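Long-range contacts in MgGH51 (Meripilus giganteus, PDB 6ZQ0), which probably hydrolyses terminal, non-reducing alpha-L-arabinofuranosyl residues from arabinose-containing plant polysaccharides, as an alpha-L-arabinofuranosidase of glycoside hydrolase family 51: residues 18-23 and 220-225; 424-429 and 476-481. One frame throughout, in Å; residues are numbered along the deposited sequence.

Contact 1. Residues 18-23 and 220-225. With LXE ([(1~{S},2~{S},3~{S},4~{S})-2-(hydroxymethyl)-3,4-bis(oxidanyl)cyclopentyl]azanium), chain G.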
# COMPACT_ATOMS: atom_id res chain seq x y z
N TYR A 18 15.02 -3.62 2.77
CA TYR A 18 14.13 -3.24 1.65
C TYR A 18 12.70 -3.67 1.94
O TYR A 18 12.46 -4.82 2.30
CB TYR A 18 14.59 -3.83 0.32
CG TYR A 18 15.98 -3.47 -0.08
CD1 TYR A 18 16.34 -2.19 -0.45
CD2 TYR A 18 16.98 -4.43 0.03
CE1 TYR A 18 17.63 -1.87 -0.83
CE2 TYR A 18 18.27 -4.12 -0.31
CZ TYR A 18 18.60 -2.85 -0.74
OH TYR A 18 19.89 -2.64 -1.05
N GLY A 19 11.78 -2.74 1.80
CA GLY A 19 10.38 -3.03 2.11
C GLY A 19 9.49 -1.96 1.52
O GLY A 19 9.97 -1.20 0.58
N LEU A 20 8.24 -1.97 2.00
CA LEU A 20 7.13 -1.25 1.36
C LEU A 20 6.60 -0.21 2.33
O LEU A 20 6.58 -0.43 3.57
CB LEU A 20 5.99 -2.23 1.05
CG LEU A 20 6.36 -3.39 0.16
CD1 LEU A 20 5.12 -4.17 -0.19
CD2 LEU A 20 7.08 -2.90 -1.10
N MET A 21 6.09 0.85 1.73
CA MET A 21 5.43 1.96 2.48
C MET A 21 4.00 2.04 1.95
O MET A 21 3.83 2.28 0.78
CB MET A 21 6.14 3.29 2.23
CG MET A 21 5.54 4.44 3.03
SD MET A 21 4.12 5.19 2.25
CE MET A 21 3.74 6.45 3.45
N PHE A 22 3.03 1.79 2.82
CA PHE A 22 1.61 1.77 2.43
C PHE A 22 0.84 2.81 3.22
O PHE A 22 0.93 2.90 4.44
CB PHE A 22 1.03 0.38 2.60
CG PHE A 22 -0.38 0.32 2.05
CD1 PHE A 22 -1.43 0.68 2.83
CD2 PHE A 22 -0.62 -0.06 0.75
CE1 PHE A 22 -2.71 0.69 2.31
CE2 PHE A 22 -1.91 -0.06 0.23
CZ PHE A 22 -2.95 0.30 1.01
N GLU A 23 0.02 3.57 2.49
CA GLU A 23 -1.17 4.21 3.07
C GLU A 23 -2.21 4.17 1.97
O GLU A 23 -1.81 3.94 0.79
CB GLU A 23 -0.88 5.66 3.45
CG GLU A 23 -0.70 6.55 2.24
CD GLU A 23 -0.30 7.97 2.55
OE1 GLU A 23 -1.06 8.66 3.22
OE2 GLU A 23 0.74 8.40 2.05
N MET A 220 8.28 -8.53 -5.16
CA MET A 220 9.40 -7.58 -4.98
C MET A 220 10.27 -8.01 -3.79
O MET A 220 11.24 -7.30 -3.51
CB MET A 220 8.82 -6.19 -4.72
CG MET A 220 9.77 -5.05 -4.93
SD MET A 220 8.91 -3.51 -4.54
CE MET A 220 7.21 -4.11 -4.41
N GLY A 221 9.89 -9.07 -3.08
CA GLY A 221 10.64 -9.64 -1.95
C GLY A 221 10.80 -8.65 -0.81
O GLY A 221 11.87 -8.59 -0.20
N PRO A 222 9.75 -7.89 -0.43
CA PRO A 222 9.88 -6.93 0.65
C PRO A 222 10.05 -7.64 1.99
O PRO A 222 9.50 -8.72 2.17
CB PRO A 222 8.56 -6.15 0.64
CG PRO A 222 7.57 -7.11 0.04
CD PRO A 222 8.38 -7.92 -0.96
N SER A 223 10.70 -6.98 2.93
CA SER A 223 10.95 -7.52 4.29
C SER A 223 10.03 -6.85 5.32
O SER A 223 9.87 -7.41 6.43
CB SER A 223 12.38 -7.35 4.71
OG SER A 223 12.71 -5.97 4.84
N PHE A 224 9.46 -5.71 4.97
CA PHE A 224 8.62 -4.99 5.93
C PHE A 224 7.55 -4.25 5.17
O PHE A 224 7.66 -4.05 3.95
CB PHE A 224 9.45 -4.04 6.79
CG PHE A 224 9.97 -2.85 6.04
CD1 PHE A 224 9.14 -1.74 5.80
CD2 PHE A 224 11.27 -2.84 5.58
CE1 PHE A 224 9.64 -0.65 5.11
CE2 PHE A 224 11.76 -1.75 4.87
CZ PHE A 224 10.93 -0.67 4.63
N PHE A 225 6.57 -3.83 5.93
CA PHE A 225 5.43 -3.05 5.44
C PHE A 225 5.14 -1.97 6.46
O PHE A 225 4.75 -2.26 7.60
CB PHE A 225 4.28 -4.01 5.23
CG PHE A 225 3.10 -3.49 4.47
CD1 PHE A 225 2.14 -2.77 5.14
CD2 PHE A 225 2.95 -3.77 3.11
CE1 PHE A 225 1.01 -2.33 4.49
CE2 PHE A 225 1.79 -3.36 2.46
CZ PHE A 225 0.82 -2.67 3.16
C1' LXE G . 4.90 11.99 2.59
C2' LXE G . 3.64 11.65 3.34
O2' LXE G . 3.81 10.98 4.60
C3' LXE G . 2.85 10.77 2.38
O3' LXE G . 1.47 10.65 2.83
C4' LXE G . 3.10 11.43 1.02
C5' LXE G . 3.09 10.54 -0.25
O5' LXE G . 4.00 9.43 -0.19
C6' LXE G . 4.46 12.12 1.18
N1' LXE G . 4.47 13.56 0.87
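Gly19 lies flat against the ring of Phe224, and this is the tight part of the contact. Gly19 CA sits 3.5 Å from the ring centroid, only 17° off the ring normal, in a CH-pi contact. Leu20 N lies over the same face, nearer the rim. CG of Phe224 is held between its backbone N and carbonyl carbon (chi1 71°), which swings the ring back over the neighbouring strand. A side chain on Gly19 would run into this ring. Leu20 N donates to Phe224 O at 2.9 Å, from above the carbonyl plane. On the other face of the sheet, Leu20 packs by both branches. CD2 meets Met220 CE at 3.5 Å in one of the two modelled conformers of Met220, and Leu20 CD1 lies 4.0 Å from Phe225 CD2. The rings of Phe22 and Phe225 are nearly parallel but slid apart, so they overlap little.

The looser side is the partly exposed loop Gly221-Ser223. Here polar bonds and the Pro222 ring do the holding. Ser223 N donates to Tyr18 O at 2.9 Å, in the carbonyl plane. In one of two modelled conformers, Ser223 OG also donates to Tyr18 O at 2.8 Å, 50° out of that plane. Pro222 CB adds a contact to Leu20 CG at 3.6 Å. Gly221 leaves the preceding helix with positive phi.

Replacing Phe224 by an alanine is likely to leave Gly19 without its aromatic cover and open a gap beside Phe426 and Ala476.

Glu23 follows strand 20-21, and its OE2 accepts a very short 2.5 Å bond from O3' of the ligand LXE. Adjacent parallel strands, with a ligand-binding residue just beyond the C-terminal end of one, are characteristic of the (beta/alpha)8 barrel of GH51 enzymes.

Contact 2. Residues 424-429 and 476-481. With LXE ([(1~{S},2~{S},3~{S},4~{S})-2-(hydroxymethyl)-3,4-bis(oxidanyl)cyclopentyl]azanium), chain G.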
# COMPACT_ATOMS: atom_id res chain seq x y z
N THR A 424 19.63 4.25 14.30
CA THR A 424 19.43 3.63 12.97
C THR A 424 18.41 4.45 12.22
O THR A 424 17.69 5.23 12.85
CB THR A 424 19.02 2.17 13.10
OG1 THR A 424 17.79 2.07 13.82
CG2 THR A 424 20.13 1.36 13.75
N TYR A 425 18.53 4.40 10.90
CA TYR A 425 17.77 5.27 10.00
C TYR A 425 16.90 4.40 9.12
O TYR A 425 17.33 3.37 8.61
CB TYR A 425 18.71 6.22 9.26
CG TYR A 425 19.43 7.14 10.20
CD1 TYR A 425 18.85 8.32 10.62
CD2 TYR A 425 20.62 6.75 10.81
CE1 TYR A 425 19.45 9.13 11.58
CE2 TYR A 425 21.24 7.55 11.74
CZ TYR A 425 20.66 8.74 12.12
OH TYR A 425 21.27 9.53 13.04
N PHE A 426 15.66 4.86 8.98
CA PHE A 426 14.61 4.31 8.10
C PHE A 426 14.39 5.34 7.00
O PHE A 426 13.94 6.45 7.33
CB PHE A 426 13.36 4.03 8.93
CG PHE A 426 12.11 3.58 8.21
CD1 PHE A 426 12.18 2.85 7.04
CD2 PHE A 426 10.86 3.91 8.70
CE1 PHE A 426 11.01 2.39 6.45
CE2 PHE A 426 9.70 3.47 8.11
CZ PHE A 426 9.78 2.69 6.99
N GLU A 427 14.68 4.98 5.75
CA GLU A 427 14.35 5.85 4.61
C GLU A 427 12.89 5.54 4.24
O GLU A 427 12.67 4.78 3.28
CB GLU A 427 15.36 5.71 3.51
CG GLU A 427 15.30 6.88 2.55
CD GLU A 427 16.19 8.06 2.89
OE1 GLU A 427 17.01 7.94 3.80
OE2 GLU A 427 15.99 9.09 2.29
N GLY A 428 11.95 6.04 5.05
CA GLY A 428 10.55 5.57 5.05
C GLY A 428 9.77 6.02 3.83
O GLY A 428 8.70 5.40 3.55
N GLU A 429 10.22 7.08 3.18
CA GLU A 429 9.66 7.60 1.91
C GLU A 429 10.79 8.12 1.06
O GLU A 429 11.53 9.03 1.52
CB GLU A 429 8.63 8.72 2.09
CG GLU A 429 7.45 8.23 2.88
CD GLU A 429 6.43 9.29 3.21
OE1 GLU A 429 6.44 10.32 2.48
OE2 GLU A 429 5.75 9.14 4.28
N ALA A 476 16.28 0.09 7.02
CA ALA A 476 15.02 -0.08 6.28
C ALA A 476 14.84 1.09 5.31
O ALA A 476 15.27 2.22 5.63
CB ALA A 476 13.86 -0.22 7.24
N ALA A 477 14.29 0.79 4.14
CA ALA A 477 14.12 1.80 3.08
C ALA A 477 12.95 1.42 2.19
O ALA A 477 12.84 0.23 1.85
CB ALA A 477 15.37 1.91 2.29
N SER A 478 12.06 2.37 1.92
CA SER A 478 10.84 2.10 1.12
C SER A 478 10.56 3.28 0.21
O SER A 478 10.45 4.42 0.69
CB SER A 478 9.67 1.79 1.98
OG SER A 478 9.52 2.73 3.03
N TYR A 479 10.34 2.98 -1.07
CA TYR A 479 9.81 3.96 -2.06
C TYR A 479 8.43 4.39 -1.59
O TYR A 479 7.68 3.57 -1.00
CB TYR A 479 9.75 3.27 -3.41
CG TYR A 479 9.42 4.15 -4.57
CD1 TYR A 479 8.10 4.50 -4.85
CD2 TYR A 479 10.40 4.57 -5.45
CE1 TYR A 479 7.79 5.27 -5.96
CE2 TYR A 479 10.10 5.33 -6.57
CZ TYR A 479 8.79 5.70 -6.81
OH TYR A 479 8.46 6.45 -7.93
N ALA A 480 8.02 5.59 -1.96
CA ALA A 480 6.61 5.97 -1.73
C ALA A 480 6.16 6.98 -2.77
O ALA A 480 6.96 7.83 -3.17
CB ALA A 480 6.42 6.56 -0.36
N PRO A 481 4.88 7.00 -3.14
CA PRO A 481 3.91 5.97 -2.76
C PRO A 481 4.11 4.64 -3.49
O PRO A 481 4.69 4.56 -4.54
CB PRO A 481 2.56 6.56 -3.16
CG PRO A 481 2.82 8.02 -3.35
CD PRO A 481 4.24 8.11 -3.82
C1' LXE G . 4.90 11.99 2.59
C2' LXE G . 3.64 11.65 3.34
O2' LXE G . 3.81 10.98 4.60
C3' LXE G . 2.85 10.77 2.38
O3' LXE G . 1.47 10.65 2.83
C4' LXE G . 3.10 11.43 1.02
C5' LXE G . 3.09 10.54 -0.25
O5' LXE G . 4.00 9.43 -0.19
C6' LXE G . 4.46 12.12 1.18
N1' LXE G . 4.47 13.56 0.87
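Glu427 pairs in parallel with Ala477 while also forming the centre of an inverse gamma turn, a local kink in the strand. Glu427 N donates to Ala476 O at 2.8 Å, and Glu427 O receives Ser478 N at 2.8 Å. The turn itself is closed by a weak bond from Gly428 N to Phe426 O. Ser478 OG then reaches Gly428 O at 2.8 Å, well above the carbonyl plane.

Phe426 CG is anti to the backbone N (chi1 174°), which lays the ring over Gly428 CA. This atom lies 3.4 Å above the plane of the Phe426 ring and over its centre. A side chain on Gly428 would be crowded by this ring. Phe426 CD1 also touches Ala476 CB at 3.5 Å. The carboxylate of Glu427 lies away from this pairing, where OE1 bonds to Tyr415 OH.

Beyond the kink, Glu429 CG rests on Ala480 CB at 3.8 Å. Glu429 OE2 accepts from LXE O2' at 2.7 Å and forms a salt bridge with Arg226. The 2.3 Å between Glu429 OE1 and LXE C1' is too short for a non-bonded contact, so its nature is doubtful. The place of Glu429, on the seventh barrel strand, is consistent with that of the nucleophile in clan GH-A glycosidases, to which GH51 belongs.

In the fold
From the N terminus, the chain enters the barrel at strand 20-21. It then leaves for the two five-stranded antiparallel sheets and returns through helix 211-219 to strand 224-227, where contact 1 closes this loop of 196 residues. Further on, contact 2 closes a shorter loop of 46 residues, which includes helix 454-469. The two contacts are in series and neither nest nor cross. Contact 1 joins the first two barrel strands and contact 2 the last two. They meet where Gly19 N probably bonds to Ala477 O at 3.2 Å, bringing the first strand to the eighth and closing the barrel. Both contacts reach the ligand LXE.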